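Sialidase B (Streptococcus pneumoniae serotype 4, PDB 4XJW) cleaves terminal sialic acid residues from oligosaccharides, glycoproteins and glycolipids, working as an intramolecular trans-sialidase of glycosyl hydrolase family 33. Local coordinates at residues Lys489-Phe497 with Gly534-Tyr542. The protein carries 1 engineered substitution. Residues are numbered along the deposited sequence; the frame is centred on the assembly and turned at random.
Sequences KKSSASIPF and GETWSKVSY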
loop_
_atom_site.group_PDB
_atom_site.type_symbol
_atom_site.label_atom_id
_atom_site.label_comp_id
_atom_site.label_asym_id
_atom_site.label_seq_id
_atom_site.Cartn_x
_atom_site.Cartn_y
_atom_site.Cartn_z
ATOM N N LYS A 489 24.668 -3.150 15.767
ATOM C CA LYS A 489 24.795 -2.142 16.811
ATOM C C LYS A 489 23.924 -0.962 16.427
ATOM O O LYS A 489 23.485 -0.852 15.285
ATOM C CB LYS A 489 26.250 -1.686 16.974
ATOM C CG LYS A 489 26.752 -0.813 15.828
ATOM C CD LYS A 489 28.160 -0.288 16.111
ATOM C CE LYS A 489 28.667 0.581 14.970
ATOM N NZ LYS A 489 30.010 1.166 15.274
ATOM N N LYS A 490 23.671 -0.073 17.375
ATOM C CA LYS A 490 22.867 1.099 17.093
ATOM C C LYS A 490 23.716 2.353 17.008
ATOM O O LYS A 490 24.785 2.443 17.614
ATOM C CB LYS A 490 21.783 1.286 18.160
ATOM C CG LYS A 490 22.242 1.982 19.442
ATOM C CD LYS A 490 21.047 2.389 20.314
ATOM C CE LYS A 490 21.500 2.975 21.650
ATOM N NZ LYS A 490 22.193 4.288 21.496
ATOM N N SER A 491 23.245 3.304 16.218
ATOM C CA SER A 491 23.755 4.662 16.267
ATOM C C SER A 491 22.544 5.569 16.419
ATOM O O SER A 491 21.697 5.650 15.527
ATOM C CB SER A 491 24.548 4.996 15.002
ATOM O OG SER A 491 25.079 6.303 15.087
ATOM N N SER A 492 22.427 6.228 17.567
ATOM C CA SER A 492 21.272 7.083 17.835
ATOM C C SER A 492 21.515 8.518 17.376
ATOM O O SER A 492 22.617 9.053 17.516
ATOM C CB SER A 492 20.904 7.068 19.323
ATOM O OG SER A 492 20.570 5.773 19.773
ATOM N N ALA A 493 20.475 9.130 16.825
ATOM C CA ALA A 493 20.519 10.519 16.408
ATOM C C ALA A 493 19.276 11.228 16.930
ATOM O O ALA A 493 18.159 10.945 16.502
ATOM C CB ALA A 493 20.591 10.616 14.903
ATOM N N SER A 494 19.462 12.137 17.881
ATOM C CA SER A 494 18.329 12.843 18.476
ATOM C C SER A 494 17.596 13.682 17.445
ATOM O O SER A 494 18.218 14.265 16.561
ATOM C CB SER A 494 18.823 13.747 19.603
ATOM O OG SER A 494 18.866 13.041 20.822
ATOM N N ILE A 495 16.272 13.741 17.559
ATOM C CA ILE A 495 15.473 14.588 16.687
ATOM C C ILE A 495 14.541 15.460 17.525
ATOM O O ILE A 495 14.046 15.022 18.571
ATOM C CB ILE A 495 14.696 13.764 15.609
ATOM C CG1 ILE A 495 13.746 12.756 16.266
ATOM C CG2 ILE A 495 15.662 13.058 14.664
ATOM C CD1 ILE A 495 12.990 11.885 15.256
ATOM N N PRO A 496 14.299 16.703 17.074
ATOM C CA PRO A 496 13.521 17.658 17.884
ATOM C C PRO A 496 12.042 17.273 18.005
ATOM O O PRO A 496 11.178 18.153 17.957
ATOM C CB PRO A 496 13.654 18.973 17.100
ATOM C CG PRO A 496 14.800 18.766 16.137
ATOM C CD PRO A 496 14.792 17.307 15.824
ATOM N N PHE A 497 11.760 15.985 18.188
ATOM C CA PHE A 497 10.398 15.473 18.123
ATOM C C PHE A 497 10.115 14.422 19.175
ATOM O O PHE A 497 10.917 13.514 19.396
ATOM C CB PHE A 497 10.121 14.874 16.737
ATOM C CG PHE A 497 10.322 15.844 15.616
ATOM C CD1 PHE A 497 9.422 16.879 15.420
ATOM C CD2 PHE A 497 11.418 15.732 14.767
ATOM C CE1 PHE A 497 9.606 17.786 14.401
ATOM C CE2 PHE A 497 11.610 16.640 13.737
ATOM C CZ PHE A 497 10.702 17.673 13.560
ATOM N N GLY A 534 27.881 6.601 9.169
ATOM C CA GLY A 534 26.783 6.291 10.069
ATOM C C GLY A 534 27.120 6.242 11.550
ATOM O O GLY A 534 26.227 6.070 12.376
ATOM N N GLU A 535 28.398 6.381 11.898
ATOM C CA GLU A 535 28.785 6.366 13.309
ATOM C C GLU A 535 28.150 7.506 14.077
ATOM O O GLU A 535 27.637 7.319 15.182
ATOM C CB GLU A 535 30.301 6.451 13.464
ATOM C CG GLU A 535 31.049 5.216 12.961
ATOM C CD GLU A 535 30.790 4.002 13.830
ATOM O OE1 GLU A 535 30.916 4.117 15.067
ATOM O OE2 GLU A 535 30.447 2.938 13.287
ATOM N N THR A 536 28.207 8.696 13.495
ATOM C CA THR A 536 27.697 9.898 14.143
ATOM C C THR A 536 26.870 10.744 13.179
ATOM O O THR A 536 27.025 10.638 11.960
ATOM C CB THR A 536 28.842 10.769 14.753
ATOM O OG1 THR A 536 29.648 11.318 13.709
ATOM C CG2 THR A 536 29.712 9.963 15.707
ATOM N N TRP A 537 26.007 11.594 13.736
ATOM C CA TRP A 537 25.019 12.347 12.958
ATOM C C TRP A 537 24.940 13.820 13.312
ATOM O O TRP A 537 25.111 14.214 14.469
ATOM C CB TRP A 537 23.631 11.708 13.099
ATOM C CG TRP A 537 23.659 10.333 12.531
ATOM C CD1 TRP A 537 23.985 9.193 13.185
ATOM C CD2 TRP A 537 23.404 9.969 11.171
ATOM N NE1 TRP A 537 23.960 8.118 12.305
ATOM C CE2 TRP A 537 23.585 8.576 11.064
ATOM C CE3 TRP A 537 23.025 10.688 10.029
ATOM C CZ2 TRP A 537 23.402 7.882 9.867
ATOM C CZ3 TRP A 537 22.833 9.991 8.830
ATOM C CH2 TRP A 537 23.028 8.608 8.767
ATOM N N SER A 538 24.656 14.631 12.304
ATOM C CA SER A 538 24.573 16.077 12.473
ATOM C C SER A 538 23.257 16.522 13.101
ATOM O O SER A 538 22.327 15.724 13.294
ATOM C CB SER A 538 24.683 16.745 11.115
ATOM O OG SER A 538 23.472 16.567 10.397
ATOM N N LYS A 539 23.163 17.812 13.408
ATOM C CA LYS A 539 21.882 18.383 13.769
ATOM C C LYS A 539 20.909 18.287 12.592
ATOM O O LYS A 539 21.298 17.977 11.450
ATOM C CB LYS A 539 22.027 19.839 14.221
ATOM C CG LYS A 539 23.013 20.049 15.354
ATOM C CD LYS A 539 22.726 19.137 16.536
ATOM C CE LYS A 539 23.063 19.843 17.836
ATOM N NZ LYS A 539 24.288 20.676 17.661
ATOM N N VAL A 540 19.647 18.562 12.885
ATOM C CA VAL A 540 18.560 18.447 11.923
ATOM C C VAL A 540 18.328 19.758 11.182
ATOM O O VAL A 540 18.323 20.833 11.791
ATOM C CB VAL A 540 17.270 18.015 12.629
ATOM C CG1 VAL A 540 16.077 18.037 11.696
ATOM C CG2 VAL A 540 17.451 16.646 13.278
ATOM N N SER A 541 18.167 19.665 9.867
ATOM C CA SER A 541 17.750 20.787 9.034
ATOM C C SER A 541 16.453 20.424 8.321
ATOM O O SER A 541 15.999 19.280 8.399
ATOM C CB SER A 541 18.824 21.116 8.004
ATOM O OG SER A 541 19.990 21.590 8.639
ATOM N N TYR A 542 15.866 21.392 7.624
ATOM C CA TYR A 542 14.615 21.181 6.915
ATOM C C TYR A 542 14.691 21.643 5.478
ATOM O O TYR A 542 15.422 22.568 5.146
ATOM C CB TYR A 542 13.452 21.882 7.635
ATOM C CG TYR A 542 13.275 21.412 9.052
ATOM C CD1 TYR A 542 12.448 20.333 9.347
ATOM C CD2 TYR A 542 13.943 22.037 10.099
ATOM C CE1 TYR A 542 12.293 19.892 10.646
ATOM C CE2 TYR A 542 13.794 21.604 11.397
ATOM C CZ TYR A 542 12.963 20.535 11.665
ATOM O OH TYR A 542 12.811 20.101 12.959
HETATM O O HOH W 1 21.305 13.885 15.155
#
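The Asp-box turn of BNR repeat 4 meets strand 489-494 where S491 faces the carbonyls of G534 and E535. Its OG, anti to the backbone N (chi1 -178°), lies 2.8 Å from E535 O and 3.0 Å from G534 O; its single proton could serve either. Serine supplies this donor on a short, buried side chain, and also lies at the indole edge of W537, whose NE1 makes a weak, bent bond to G534 O (3.1 Å, 128°). G534 takes a positive phi that would press a side chain against the preceding carbonyl. Beyond S491, K489 stretches out to meet the bent E535, NZ 2.7 Å from OE2 on its syn lone pair; R465 also pairs with that oxygen.

Strand 489-494 is the outer strand of one beta-propeller blade; 534-542 runs from the Asp-box turn into 541-542, the outer strand of the next. On the facing side of strand 489-494, A493 CB, small enough for close approach, packs 3.7 Å from W537 CB, while Y478 stacks on the indole. A water joins S538 O to S494 O, the latter weakly. Farther along, P496 CD meets V540 CG2, 3.7 Å away, and F497 CZ approaches Y542 OH at 3.3 Å, in the plane of the tyrosine ring.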